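Local structure of polysaccharide biosynthesis protein CapD (Bacillus thuringiensis HD-771, 6BWC) at residues S166-N171 with G224-L229; R202-L207 with P232-N237; K270-L275 with F313-N318. The protein probably acts as an NADP-dependent dehydratase of the short-chain dehydrogenase/reductase family, converting UDP-N-acetylglucosamine into a 4-keto-6-deoxy sugar on the route to CMP-pseudaminic acid. The protein carries 2 engineered substitutions. All blocks are in the same frame, centred on the assembly; numbering follows the deposited sequence.

The three contacts lie around one bound UDP-N-acetylglucosamine, and each of them touches it. Contact 1 belongs to the large Rossmann-type sheet and also reaches the NADP; its segment 166-171 then leaves that sheet and enters the small sheet of contact 2, centred about 16 Å away. There Asn171 pairs with strand 201-205, its N probably bonding to Phe203 O at 2.9 Å and its O accepting from Met205 N at 3.0 Å. Contact 3, a pair of loops, is centred about 11 Å from contact 2 and 15 Å from contact 1. Arg202 NH1 probably donates to Lys270 O at 3.0 Å, tying contact 3 to contact 2, and Arg168 NH1 probably donates to Leu275 O at 2.9 Å, tying it to contact 1.

Contact 1: S166-N171 with G224-L229; sequences SVRFGN and GETFIL. With UD1 (uridine-diphosphate-N-acetylglucosamine), chain O.
Ser166 and Thr226 form the parallel pair at which strands 166-169 and 226-229 join. Both bonds come from Ser166: its N donates to Glu225 O at 3.1 Å, and its O accepts from Phe227 N at 2.9 Å, so that the one residue grips the chain before and after Thr226. The CA of Thr226 sits between these two bonds and sends its hydrogen toward Ser166 O. On one face of the sheet Val167 CG2 rests on Phe227 CB at 4.1 Å, and helix 207-220 covers both residues there.

Arg168 runs along the other face. Arg168 CB meets Ile228 CG1 at 3.8 Å and lies equally near the carbonyl oxygen of Phe227. With CG anti to the backbone N (chi1 -154°), the chain leaves alongside Ile228, both side chains pointing the same way, and CD again touches Ile228 CG1. A bend at chi3 (-97°) then turns the guanidinium so that the methyl CG2 of Thr226 lies over one of its faces, offset toward the rim and 3.8 Å from Arg168 NE. At the tip NH2 forms salt bridges with Glu147 and Glu280, while NH1 is hydrogen-bonded to Leu275 O; two carboxylates and a carbonyl probably balance much of the buried charge.

Just past strand 163-169, at the start of the short strand 171-172, Asn171 uses both ends of its amide on the nucleotide sugar. Asn171 OD1 accepts from the hydroxyl O6' of the ligand at 2.6 Å, and Asn171 ND2 donates to its phosphate oxygen O2B at 2.7 Å, a grip that would fix the rotation of the amide. Neighbouring parallel strands with a helix packed on their face, and ligands gathered beyond the C-terminal end of strand 163-169, are the hallmarks of the Rossmann fold of short-chain dehydrogenases.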
loop_
_atom_site.group_PDB
_atom_site.type_symbol
_atom_site.label_atom_id
_atom_site.label_comp_id
_atom_site.label_asym_id
_atom_site.label_seq_id
_atom_site.Cartn_x
_atom_site.Cartn_y
_atom_site.Cartn_z
ATOM N N SER C 166 -17.673 23.939 1.764
ATOM C CA SER C 166 -16.445 24.699 1.715
ATOM C C SER C 166 -16.658 26.153 2.151
ATOM O O SER C 166 -17.675 26.776 1.879
ATOM C CB SER C 166 -15.867 24.637 0.308
ATOM O OG SER C 166 -15.271 23.374 0.096
ATOM N N VAL C 167 -15.671 26.676 2.848
ATOM C CA VAL C 167 -15.583 28.082 3.206
ATOM C C VAL C 167 -14.436 28.567 2.308
ATOM O O VAL C 167 -13.853 27.732 1.621
ATOM C CB VAL C 167 -15.372 28.154 4.735
ATOM C CG1 VAL C 167 -14.222 29.026 5.145
ATOM C CG2 VAL C 167 -16.653 28.583 5.406
ATOM N N ARG C 168 -14.126 29.863 2.228
ATOM C CA ARG C 168 -13.067 30.315 1.297
ATOM C C ARG C 168 -12.462 31.631 1.747
ATOM O O ARG C 168 -13.096 32.685 1.697
ATOM C CB ARG C 168 -13.630 30.414 -0.130
ATOM C CG ARG C 168 -12.638 30.269 -1.288
ATOM C CD ARG C 168 -13.317 30.633 -2.625
ATOM N NE ARG C 168 -13.818 29.494 -3.418
ATOM C CZ ARG C 168 -14.502 29.584 -4.571
ATOM N NH1 ARG C 168 -14.818 30.755 -5.107
ATOM N NH2 ARG C 168 -14.878 28.494 -5.217
ATOM N N PHE C 169 -11.218 31.550 2.190
ATOM C CA PHE C 169 -10.552 32.647 2.903
ATOM C C PHE C 169 -9.720 33.534 1.974
ATOM O O PHE C 169 -9.288 33.112 0.886
ATOM C CB PHE C 169 -9.554 32.101 3.964
ATOM C CG PHE C 169 -10.152 31.266 5.079
ATOM C CD1 PHE C 169 -9.362 30.307 5.702
ATOM C CD2 PHE C 169 -11.451 31.438 5.535
ATOM C CE1 PHE C 169 -9.848 29.536 6.748
ATOM C CE2 PHE C 169 -11.943 30.669 6.583
ATOM C CZ PHE C 169 -11.141 29.709 7.185
ATOM N N GLY C 170 -9.448 34.744 2.452
ATOM C CA GLY C 170 -8.314 35.528 1.965
ATOM C C GLY C 170 -7.301 35.686 3.067
ATOM O O GLY C 170 -7.463 35.135 4.139
ATOM N N ASN C 171 -6.258 36.458 2.805
ATOM C CA ASN C 171 -5.091 36.462 3.673
ATOM C C ASN C 171 -5.498 36.716 5.093
ATOM O O ASN C 171 -6.024 37.762 5.383
ATOM C CB ASN C 171 -4.064 37.511 3.235
ATOM C CG ASN C 171 -3.496 37.216 1.871
ATOM O OD1 ASN C 171 -4.249 37.006 0.915
ATOM N ND2 ASN C 171 -2.182 37.185 1.767
ATOM N N GLY C 224 -22.675 21.203 0.127
ATOM C CA GLY C 224 -22.226 21.439 -1.235
ATOM C C GLY C 224 -22.048 22.909 -1.575
ATOM O O GLY C 224 -21.651 23.239 -2.705
ATOM N N GLU C 225 -22.330 23.793 -0.619
ATOM C CA GLU C 225 -22.210 25.234 -0.857
ATOM C C GLU C 225 -20.818 25.696 -0.531
ATOM O O GLU C 225 -20.004 24.923 0.001
ATOM C CB GLU C 225 -23.265 26.057 -0.117
ATOM C CG GLU C 225 -23.456 25.778 1.352
ATOM C CD GLU C 225 -24.918 25.588 1.694
ATOM O OE1 GLU C 225 -25.246 24.526 2.264
ATOM O OE2 GLU C 225 -25.750 26.477 1.367
ATOM N N THR C 226 -20.539 26.944 -0.912
ATOM C CA THR C 226 -19.251 27.590 -0.662
ATOM C C THR C 226 -19.501 28.992 -0.107
ATOM O O THR C 226 -20.035 29.834 -0.804
ATOM C CB THR C 226 -18.383 27.621 -1.951
ATOM O OG1 THR C 226 -18.120 26.276 -2.382
ATOM C CG2 THR C 226 -17.044 28.347 -1.718
ATOM N N PHE C 227 -19.129 29.232 1.144
ATOM C CA PHE C 227 -19.253 30.568 1.744
ATOM C C PHE C 227 -17.988 31.448 1.551
ATOM O O PHE C 227 -16.876 31.008 1.840
ATOM C CB PHE C 227 -19.542 30.433 3.237
ATOM C CG PHE C 227 -20.841 29.749 3.553
ATOM C CD1 PHE C 227 -20.916 28.381 3.649
ATOM C CD2 PHE C 227 -21.983 30.486 3.786
ATOM C CE1 PHE C 227 -22.117 27.758 3.964
ATOM C CE2 PHE C 227 -23.188 29.873 4.079
ATOM C CZ PHE C 227 -23.255 28.503 4.173
ATOM N N ILE C 228 -18.158 32.681 1.067
ATOM C CA ILE C 228 -17.054 33.661 0.987
ATOM C C ILE C 228 -17.471 35.000 1.598
ATOM O O ILE C 228 -18.570 35.495 1.379
ATOM C CB ILE C 228 -16.566 33.951 -0.451
ATOM C CG1 ILE C 228 -16.477 32.677 -1.283
ATOM C CG2 ILE C 228 -15.228 34.697 -0.428
ATOM C CD1 ILE C 228 -17.718 32.411 -2.101
ATOM N N LEU C 229 -16.539 35.592 2.324
ATOM C CA LEU C 229 -16.803 36.757 3.140
ATOM C C LEU C 229 -16.468 37.987 2.335
ATOM O O LEU C 229 -15.517 37.960 1.559
ATOM C CB LEU C 229 -15.920 36.680 4.380
ATOM C CG LEU C 229 -16.338 37.483 5.607
ATOM C CD1 LEU C 229 -17.675 37.006 6.196
ATOM C CD2 LEU C 229 -15.223 37.399 6.656
HETATM C "C1'" UD1 O . -1.834 33.588 2.002
HETATM C "C2'" UD1 O . -1.956 32.120 2.375
HETATM C "C3'" UD1 O . -2.529 31.293 1.225
HETATM C "C4'" UD1 O . -3.792 31.921 0.642
HETATM C "C5'" UD1 O . -3.693 33.453 0.506
HETATM C "C6'" UD1 O . -5.086 34.046 0.262
HETATM C "C7'" UD1 O . -0.133 31.718 3.980
HETATM C "C8'" UD1 O . 1.325 31.330 4.122
HETATM N "N2'" UD1 O . -0.663 31.584 2.760
HETATM O "O1'" UD1 O . -1.019 33.725 0.848
HETATM O "O3'" UD1 O . -2.789 29.958 1.703
HETATM O "O4'" UD1 O . -4.086 31.365 -0.626
HETATM O "O5'" UD1 O . -3.103 34.074 1.668
HETATM O "O6'" UD1 O . -5.041 35.139 -0.660
HETATM O "O7'" UD1 O . -0.745 32.180 4.942
HETATM N N1 UD1 O . 5.547 39.135 0.412
HETATM C C2 UD1 O . 6.687 39.993 0.452
HETATM N N3 UD1 O . 7.831 39.555 1.002
HETATM C C4 UD1 O . 7.937 38.315 1.522
HETATM C C5 UD1 O . 6.860 37.464 1.517
HETATM C C6 UD1 O . 5.663 37.899 0.970
HETATM O O2 UD1 O . 6.657 41.141 -0.028
HETATM O O4 UD1 O . 8.994 37.918 2.036
HETATM C C1B UD1 O . 4.277 39.570 -0.207
HETATM C C2B UD1 O . 3.636 38.567 -1.169
HETATM O "O2'" UD1 O . 4.120 38.708 -2.498
HETATM C C3B UD1 O . 2.148 38.827 -1.035
HETATM C C4B UD1 O . 2.034 39.307 0.396
HETATM O O4B UD1 O . 3.329 39.731 0.819
HETATM O O3B UD1 O . 1.637 39.860 -1.884
HETATM C C5B UD1 O . 1.523 38.240 1.351
HETATM O O5B UD1 O . 2.379 37.093 1.465
HETATM P PA UD1 O . 1.904 36.002 2.543
HETATM O O1A UD1 O . 2.972 34.982 2.855
HETATM O O2A UD1 O . 1.218 36.670 3.740
HETATM O O3A UD1 O . 0.569 35.323 1.939
HETATM P PB UD1 O . 0.019 34.938 0.466
HETATM O O1B UD1 O . 1.115 34.261 -0.331
HETATM O O2B UD1 O . -0.758 36.045 -0.237
#

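Contact 2: R202-L207 with P232-N237; sequences RFMMTL and PVISLN. With UD1 (uridine-diphosphate-N-acetylglucosamine), chain O.
Backbone hydrogen bonds lace Arg202 to Ile234 as an antiparallel hydrogen-bonded pair. Arg202 N donates to Ile234 O and Ile234 N to Arg202 O, both at 2.8 Å, and Met204 N adds a straighter bond (168°) to Pro232 O at 3.1 Å. Phe203 and Val233 make the adjoining non-hydrogen-bonded pair.

Apolar packing occupies both sides of this short ladder. Val233 lays CG2 over one face of the Phe203 ring, 4.2 Å from its centroid, in a CH-pi contact displaced toward CE2. Ile234 and Met204 cross at about a right angle, with CD1 of the isoleucine wedged against CB, CG and SD of the methionine.

Polar contact with the ligand falls to Arg202. A bend at chi2 (-79°) carries its end away from the partner strand, and Arg202 NE, approached in the guanidinium plane, donates to O2B of UD1 at 2.8 Å, an oxygen shared with Asn171; the ribose hydroxyl O3B lies over one face of the same group. Arg202 NH1 is hydrogen-bonded to Lys270 O, a second hold that helps set the guanidinium. Leu236, in the first turn of helix 236-251, brings CD2 to 3.7 Å from C1B of the ribose.

This chemistry is consistent with Arg202 offsetting part of the diphosphate's negative charge, while the paired strands hold its backbone in place.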
loop_
_atom_site.group_PDB
_atom_site.type_symbol
_atom_site.label_atom_id
_atom_site.label_comp_id
_atom_site.label_asym_id
_atom_site.label_seq_id
_atom_site.Cartn_x
_atom_site.Cartn_y
_atom_site.Cartn_z
ATOM N N ARG C 202 -4.311 42.402 -2.335
ATOM C CA ARG C 202 -4.785 41.163 -1.706
ATOM C C ARG C 202 -6.067 41.378 -0.906
ATOM O O ARG C 202 -6.170 42.369 -0.170
ATOM C CB ARG C 202 -3.710 40.624 -0.742
ATOM C CG ARG C 202 -2.455 39.974 -1.347
ATOM C CD ARG C 202 -2.709 38.542 -1.797
ATOM N NE ARG C 202 -1.488 37.887 -2.284
ATOM C CZ ARG C 202 -1.014 37.950 -3.531
ATOM N NH1 ARG C 202 -1.634 38.647 -4.477
ATOM N NH2 ARG C 202 0.107 37.313 -3.837
ATOM N N PHE C 203 -7.027 40.455 -1.017
ATOM C CA PHE C 203 -8.156 40.397 -0.059
ATOM C C PHE C 203 -7.632 39.906 1.284
ATOM O O PHE C 203 -6.972 38.877 1.324
ATOM C CB PHE C 203 -9.240 39.429 -0.525
ATOM C CG PHE C 203 -10.152 39.981 -1.578
ATOM C CD1 PHE C 203 -10.038 39.591 -2.906
ATOM C CD2 PHE C 203 -11.156 40.880 -1.236
ATOM C CE1 PHE C 203 -10.896 40.097 -3.871
ATOM C CE2 PHE C 203 -12.017 41.387 -2.198
ATOM C CZ PHE C 203 -11.890 40.990 -3.511
ATOM N N MET C 204 -7.920 40.618 2.368
ATOM C CA MET C 204 -7.435 40.249 3.705
ATOM C C MET C 204 -8.549 40.291 4.776
ATOM O O MET C 204 -9.352 41.235 4.812
ATOM C CB MET C 204 -6.241 41.136 4.131
ATOM C CG MET C 204 -5.111 41.211 3.093
ATOM S SD MET C 204 -3.434 41.735 3.555
ATOM C CE MET C 204 -3.050 40.703 4.939
ATOM N N MET C 205 -8.582 39.261 5.638
ATOM C CA MET C 205 -9.588 39.105 6.695
ATOM C C MET C 205 -8.910 38.968 8.064
ATOM O O MET C 205 -7.729 38.658 8.150
ATOM C CB MET C 205 -10.524 37.912 6.392
ATOM C CG MET C 205 -9.909 36.531 6.521
ATOM S SD MET C 205 -10.784 35.186 5.659
ATOM C CE MET C 205 -12.401 35.340 6.428
ATOM N N THR C 206 -9.658 39.249 9.130
ATOM C CA THR C 206 -9.196 39.036 10.517
ATOM C C THR C 206 -9.270 37.531 10.942
ATOM O O THR C 206 -9.898 36.679 10.292
ATOM C CB THR C 206 -9.973 39.935 11.542
ATOM O OG1 THR C 206 -11.336 39.510 11.672
ATOM C CG2 THR C 206 -9.927 41.437 11.147
ATOM N N LEU C 207 -8.611 37.202 12.035
ATOM C CA LEU C 207 -8.676 35.846 12.550
ATOM C C LEU C 207 -10.100 35.506 12.926
ATOM O O LEU C 207 -10.532 34.398 12.657
ATOM C CB LEU C 207 -7.759 35.721 13.755
ATOM C CG LEU C 207 -7.595 34.388 14.463
ATOM C CD1 LEU C 207 -7.358 33.257 13.481
ATOM C CD2 LEU C 207 -6.422 34.493 15.433
ATOM N N PRO C 232 -12.068 43.369 2.688
ATOM C CA PRO C 232 -11.418 44.554 2.182
ATOM C C PRO C 232 -10.108 44.247 1.458
ATOM O O PRO C 232 -9.337 43.376 1.885
ATOM C CB PRO C 232 -11.136 45.336 3.458
ATOM C CG PRO C 232 -10.916 44.269 4.481
ATOM C CD PRO C 232 -11.938 43.245 4.150
ATOM N N VAL C 233 -9.858 45.003 0.386
ATOM C CA VAL C 233 -8.616 44.914 -0.399
ATOM C C VAL C 233 -7.501 45.662 0.292
ATOM O O VAL C 233 -7.724 46.703 0.900
ATOM C CB VAL C 233 -8.819 45.442 -1.828
ATOM C CG1 VAL C 233 -7.518 45.861 -2.502
ATOM C CG2 VAL C 233 -9.509 44.374 -2.643
ATOM N N ILE C 234 -6.296 45.102 0.208
ATOM C CA ILE C 234 -5.129 45.755 0.748
ATOM C C ILE C 234 -4.036 45.810 -0.289
ATOM O O ILE C 234 -3.764 44.824 -0.976
ATOM C CB ILE C 234 -4.681 45.091 2.032
ATOM C CG1 ILE C 234 -5.688 45.508 3.113
ATOM C CG2 ILE C 234 -3.252 45.491 2.389
ATOM C CD1 ILE C 234 -5.516 44.820 4.443
ATOM N N SER C 235 -3.453 47.008 -0.404
ATOM C CA SER C 235 -2.278 47.238 -1.215
ATOM C C SER C 235 -1.076 46.815 -0.394
ATOM O O SER C 235 -1.033 47.014 0.823
ATOM C CB SER C 235 -2.160 48.706 -1.613
ATOM O OG SER C 235 -0.798 49.071 -1.821
ATOM N N LEU C 236 -0.103 46.221 -1.068
ATOM C CA LEU C 236 1.122 45.802 -0.413
ATOM C C LEU C 236 2.044 46.992 -0.259
ATOM O O LEU C 236 2.935 46.968 0.589
ATOM C CB LEU C 236 1.812 44.695 -1.219
ATOM C CG LEU C 236 3.100 44.108 -0.638
ATOM C CD1 LEU C 236 2.879 43.624 0.790
ATOM C CD2 LEU C 236 3.591 42.986 -1.524
ATOM N N ASN C 237 1.841 48.020 -1.093
ATOM C CA ASN C 237 2.596 49.280 -1.005
ATOM C C ASN C 237 2.297 49.913 0.351
ATOM O O ASN C 237 3.200 50.157 1.144
ATOM C CB ASN C 237 2.229 50.241 -2.176
ATOM C CG ASN C 237 3.430 51.074 -2.678
ATOM O OD1 ASN C 237 4.352 51.438 -1.921
ATOM N ND2 ASN C 237 3.417 51.382 -3.972
HETATM C "C1'" UD1 O . -1.834 33.588 2.002
HETATM C "C2'" UD1 O . -1.956 32.120 2.375
HETATM C "C3'" UD1 O . -2.529 31.293 1.225
HETATM C "C4'" UD1 O . -3.792 31.921 0.642
HETATM C "C5'" UD1 O . -3.693 33.453 0.506
HETATM C "C6'" UD1 O . -5.086 34.046 0.262
HETATM C "C7'" UD1 O . -0.133 31.718 3.980
HETATM C "C8'" UD1 O . 1.325 31.330 4.122
HETATM N "N2'" UD1 O . -0.663 31.584 2.760
HETATM O "O1'" UD1 O . -1.019 33.725 0.848
HETATM O "O3'" UD1 O . -2.789 29.958 1.703
HETATM O "O4'" UD1 O . -4.086 31.365 -0.626
HETATM O "O5'" UD1 O . -3.103 34.074 1.668
HETATM O "O6'" UD1 O . -5.041 35.139 -0.660
HETATM O "O7'" UD1 O . -0.745 32.180 4.942
HETATM N N1 UD1 O . 5.547 39.135 0.412
HETATM C C2 UD1 O . 6.687 39.993 0.452
HETATM N N3 UD1 O . 7.831 39.555 1.002
HETATM C C4 UD1 O . 7.937 38.315 1.522
HETATM C C5 UD1 O . 6.860 37.464 1.517
HETATM C C6 UD1 O . 5.663 37.899 0.970
HETATM O O2 UD1 O . 6.657 41.141 -0.028
HETATM O O4 UD1 O . 8.994 37.918 2.036
HETATM C C1B UD1 O . 4.277 39.570 -0.207
HETATM C C2B UD1 O . 3.636 38.567 -1.169
HETATM O "O2'" UD1 O . 4.120 38.708 -2.498
HETATM C C3B UD1 O . 2.148 38.827 -1.035
HETATM C C4B UD1 O . 2.034 39.307 0.396
HETATM O O4B UD1 O . 3.329 39.731 0.819
HETATM O O3B UD1 O . 1.637 39.860 -1.884
HETATM C C5B UD1 O . 1.523 38.240 1.351
HETATM O O5B UD1 O . 2.379 37.093 1.465
HETATM P PA UD1 O . 1.904 36.002 2.543
HETATM O O1A UD1 O . 2.972 34.982 2.855
HETATM O O2A UD1 O . 1.218 36.670 3.740
HETATM O O3A UD1 O . 0.569 35.323 1.939
HETATM P PB UD1 O . 0.019 34.938 0.466
HETATM O O1B UD1 O . 1.115 34.261 -0.331
HETATM O O2B UD1 O . -0.758 36.045 -0.237
#

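Contact 3: K270-L275 with F313-N318; sequences KMYEEL and FYRSDN. With UD1 (uridine-diphosphate-N-acetylglucosamine), chain O.
Tyr272 and Asp317 both place CG between their backbone N and carbonyl carbon (chi1 50° and 63°), which sets the carboxylate above one face of the ring, off toward its rim, the two planes only 17° apart. Arg315 is extended from CG to NE and passes the phenol obliquely, with NH1 near OH but badly angled for a hydrogen bond. Its charge instead faces Glu274, whose OE2 is 3.9 Å from Arg315 NE, a long salt bridge to which no N-H points. The other oxygen, OE1, takes a closer one from Lys270 NZ at 3.1 Å, so Glu274 sits between two cations; the same NZ also bonds to Ile133 O and Ser134 O.

Three bonds bind the loops directly. Ser316 N donates to Glu273 O at 3.1 Å, Leu275 N to Tyr314 O at 3.2 Å, and Glu273 N to the hydroxyl of Ser316, which also bonds to Ser201 OG. The CB of Glu273 leaves away from loop 313-318, and its CG comes within 3.6 Å of O6' of UD1.

Loop 270-275 follows strand 259-262, and loop 313-318 precedes helix 324-333. Leu275 and Ser316 rest on Phe203 of strand 201-205, while the Tyr314 ring meets Phe291 of strand 290-293 edge-to-face.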
loop_
_atom_site.group_PDB
_atom_site.type_symbol
_atom_site.label_atom_id
_atom_site.label_comp_id
_atom_site.label_asym_id
_atom_site.label_seq_id
_atom_site.Cartn_x
_atom_site.Cartn_y
_atom_site.Cartn_z
ATOM N N LYS C 270 0.434 35.041 -7.643
ATOM C CA LYS C 270 -0.561 35.832 -8.377
ATOM C C LYS C 270 -0.484 37.302 -7.933
ATOM O O LYS C 270 -0.089 37.598 -6.796
ATOM C CB LYS C 270 -1.964 35.286 -8.064
ATOM C CG LYS C 270 -3.010 35.402 -9.156
ATOM C CD LYS C 270 -4.263 34.667 -8.711
ATOM C CE LYS C 270 -5.392 34.901 -9.672
ATOM N NZ LYS C 270 -6.569 34.136 -9.225
ATOM N N MET C 271 -0.898 38.203 -8.824
ATOM C CA MET C 271 -0.775 39.654 -8.596
ATOM C C MET C 271 -1.862 40.210 -7.703
ATOM O O MET C 271 -1.618 41.096 -6.885
ATOM C CB MET C 271 -0.771 40.427 -9.930
ATOM C CG MET C 271 0.573 40.436 -10.641
ATOM S SD MET C 271 1.874 41.074 -9.557
ATOM C CE MET C 271 3.263 40.371 -10.400
ATOM N N TYR C 272 -3.048 39.651 -7.892
ATOM C CA TYR C 272 -4.280 39.993 -7.196
ATOM C C TYR C 272 -4.881 38.640 -6.858
ATOM O O TYR C 272 -4.349 37.610 -7.284
ATOM C CB TYR C 272 -5.223 40.755 -8.132
ATOM C CG TYR C 272 -5.384 40.050 -9.444
ATOM C CD1 TYR C 272 -6.399 39.116 -9.635
ATOM C CD2 TYR C 272 -4.468 40.261 -10.477
ATOM C CE1 TYR C 272 -6.518 38.425 -10.827
ATOM C CE2 TYR C 272 -4.574 39.586 -11.672
ATOM C CZ TYR C 272 -5.598 38.663 -11.845
ATOM O OH TYR C 272 -5.706 37.991 -13.046
ATOM N N GLU C 273 -5.979 38.622 -6.114
ATOM C CA GLU C 273 -6.701 37.376 -5.852
ATOM C C GLU C 273 -8.137 37.591 -6.278
ATOM O O GLU C 273 -8.466 38.661 -6.773
ATOM C CB GLU C 273 -6.574 36.963 -4.385
ATOM C CG GLU C 273 -5.162 36.535 -3.958
ATOM C CD GLU C 273 -4.694 35.178 -4.499
ATOM O OE1 GLU C 273 -5.447 34.521 -5.280
ATOM O OE2 GLU C 273 -3.561 34.759 -4.126
ATOM N N GLU C 274 -8.969 36.558 -6.154
ATOM C CA GLU C 274 -10.364 36.603 -6.598
ATOM C C GLU C 274 -11.242 35.771 -5.646
ATOM O O GLU C 274 -10.828 34.722 -5.175
ATOM C CB GLU C 274 -10.493 36.083 -8.052
ATOM C CG GLU C 274 -9.541 36.712 -9.082
ATOM C CD GLU C 274 -9.719 36.160 -10.495
ATOM O OE1 GLU C 274 -8.987 35.225 -10.886
ATOM O OE2 GLU C 274 -10.596 36.656 -11.230
ATOM N N LEU C 275 -12.450 36.256 -5.375
ATOM C CA LEU C 275 -13.390 35.593 -4.458
ATOM C C LEU C 275 -14.177 34.485 -5.159
ATOM O O LEU C 275 -14.681 33.566 -4.490
ATOM C CB LEU C 275 -14.399 36.603 -3.892
ATOM C CG LEU C 275 -13.895 37.912 -3.267
ATOM C CD1 LEU C 275 -15.072 38.842 -3.012
ATOM C CD2 LEU C 275 -13.090 37.645 -1.995
ATOM N N PHE C 313 -16.456 40.565 -12.282
ATOM C CA PHE C 313 -15.186 40.023 -11.870
ATOM C C PHE C 313 -14.811 40.627 -10.523
ATOM O O PHE C 313 -14.387 41.771 -10.452
ATOM C CB PHE C 313 -14.130 40.283 -12.954
ATOM C CG PHE C 313 -14.516 39.735 -14.308
ATOM C CD1 PHE C 313 -14.092 38.481 -14.715
ATOM C CD2 PHE C 313 -15.343 40.470 -15.177
ATOM C CE1 PHE C 313 -14.464 37.980 -15.966
ATOM C CE2 PHE C 313 -15.730 39.969 -16.419
ATOM C CZ PHE C 313 -15.284 38.725 -16.815
ATOM N N TYR C 314 -14.988 39.824 -9.467
ATOM C CA TYR C 314 -14.647 40.176 -8.072
ATOM C C TYR C 314 -13.162 39.946 -7.782
ATOM O O TYR C 314 -12.791 38.932 -7.187
ATOM C CB TYR C 314 -15.508 39.361 -7.070
ATOM C CG TYR C 314 -16.978 39.734 -7.074
ATOM C CD1 TYR C 314 -17.523 40.535 -6.076
ATOM C CD2 TYR C 314 -17.826 39.295 -8.087
ATOM C CE1 TYR C 314 -18.871 40.876 -6.085
ATOM C CE2 TYR C 314 -19.172 39.634 -8.112
ATOM C CZ TYR C 314 -19.691 40.422 -7.110
ATOM O OH TYR C 314 -21.028 40.753 -7.137
ATOM N N ARG C 315 -12.326 40.898 -8.199
ATOM C CA ARG C 315 -10.880 40.845 -7.946
ATOM C C ARG C 315 -10.406 41.892 -6.976
ATOM O O ARG C 315 -11.071 42.915 -6.798
ATOM C CB ARG C 315 -10.078 41.127 -9.196
ATOM C CG ARG C 315 -10.619 40.615 -10.498
ATOM C CD ARG C 315 -9.622 40.980 -11.583
ATOM N NE ARG C 315 -9.869 40.156 -12.745
ATOM C CZ ARG C 315 -8.961 39.813 -13.642
ATOM N NH1 ARG C 315 -7.704 40.244 -13.539
ATOM N NH2 ARG C 315 -9.331 39.032 -14.654
ATOM N N SER C 316 -9.202 41.657 -6.443
ATOM C CA SER C 316 -8.501 42.596 -5.552
ATOM C C SER C 316 -7.866 43.826 -6.252
ATOM O O SER C 316 -7.683 44.867 -5.599
ATOM C CB SER C 316 -7.447 41.862 -4.673
ATOM O OG SER C 316 -6.200 41.624 -5.305
ATOM N N ASP C 317 -7.521 43.706 -7.543
ATOM C CA ASP C 317 -7.158 44.885 -8.357
ATOM C C ASP C 317 -8.378 45.654 -8.931
ATOM O O ASP C 317 -8.197 46.753 -9.484
ATOM C CB ASP C 317 -6.133 44.548 -9.470
ATOM C CG ASP C 317 -6.652 43.542 -10.530
ATOM O OD1 ASP C 317 -5.869 43.228 -11.452
ATOM O OD2 ASP C 317 -7.790 43.037 -10.463
ATOM N N ASN C 318 -9.589 45.096 -8.771
ATOM C CA ASN C 318 -10.837 45.614 -9.350
ATOM C C ASN C 318 -11.804 46.135 -8.293
ATOM O O ASN C 318 -13.022 46.189 -8.516
ATOM C CB ASN C 318 -11.519 44.495 -10.144
ATOM C CG ASN C 318 -12.720 44.975 -10.944
ATOM O OD1 ASN C 318 -12.615 45.909 -11.739
ATOM N ND2 ASN C 318 -13.870 44.342 -10.741
HETATM C "C1'" UD1 O . -1.834 33.588 2.002
HETATM C "C2'" UD1 O . -1.956 32.120 2.375
HETATM C "C3'" UD1 O . -2.529 31.293 1.225
HETATM C "C4'" UD1 O . -3.792 31.921 0.642
HETATM C "C5'" UD1 O . -3.693 33.453 0.506
HETATM C "C6'" UD1 O . -5.086 34.046 0.262
HETATM C "C7'" UD1 O . -0.133 31.718 3.980
HETATM C "C8'" UD1 O . 1.325 31.330 4.122
HETATM N "N2'" UD1 O . -0.663 31.584 2.760
HETATM O "O1'" UD1 O . -1.019 33.725 0.848
HETATM O "O3'" UD1 O . -2.789 29.958 1.703
HETATM O "O4'" UD1 O . -4.086 31.365 -0.626
HETATM O "O5'" UD1 O . -3.103 34.074 1.668
HETATM O "O6'" UD1 O . -5.041 35.139 -0.660
HETATM O "O7'" UD1 O . -0.745 32.180 4.942
HETATM N N1 UD1 O . 5.547 39.135 0.412
HETATM C C2 UD1 O . 6.687 39.993 0.452
HETATM N N3 UD1 O . 7.831 39.555 1.002
HETATM C C4 UD1 O . 7.937 38.315 1.522
HETATM C C5 UD1 O . 6.860 37.464 1.517
HETATM C C6 UD1 O . 5.663 37.899 0.970
HETATM O O2 UD1 O . 6.657 41.141 -0.028
HETATM O O4 UD1 O . 8.994 37.918 2.036
HETATM C C1B UD1 O . 4.277 39.570 -0.207
HETATM C C2B UD1 O . 3.636 38.567 -1.169
HETATM O "O2'" UD1 O . 4.120 38.708 -2.498
HETATM C C3B UD1 O . 2.148 38.827 -1.035
HETATM C C4B UD1 O . 2.034 39.307 0.396
HETATM O O4B UD1 O . 3.329 39.731 0.819
HETATM O O3B UD1 O . 1.637 39.860 -1.884
HETATM C C5B UD1 O . 1.523 38.240 1.351
HETATM O O5B UD1 O . 2.379 37.093 1.465
HETATM P PA UD1 O . 1.904 36.002 2.543
HETATM O O1A UD1 O . 2.972 34.982 2.855
HETATM O O2A UD1 O . 1.218 36.670 3.740
HETATM O O3A UD1 O . 0.569 35.323 1.939
HETATM P PB UD1 O . 0.019 34.938 0.466
HETATM O O1B UD1 O . 1.115 34.261 -0.331
HETATM O O2B UD1 O . -0.758 36.045 -0.237
#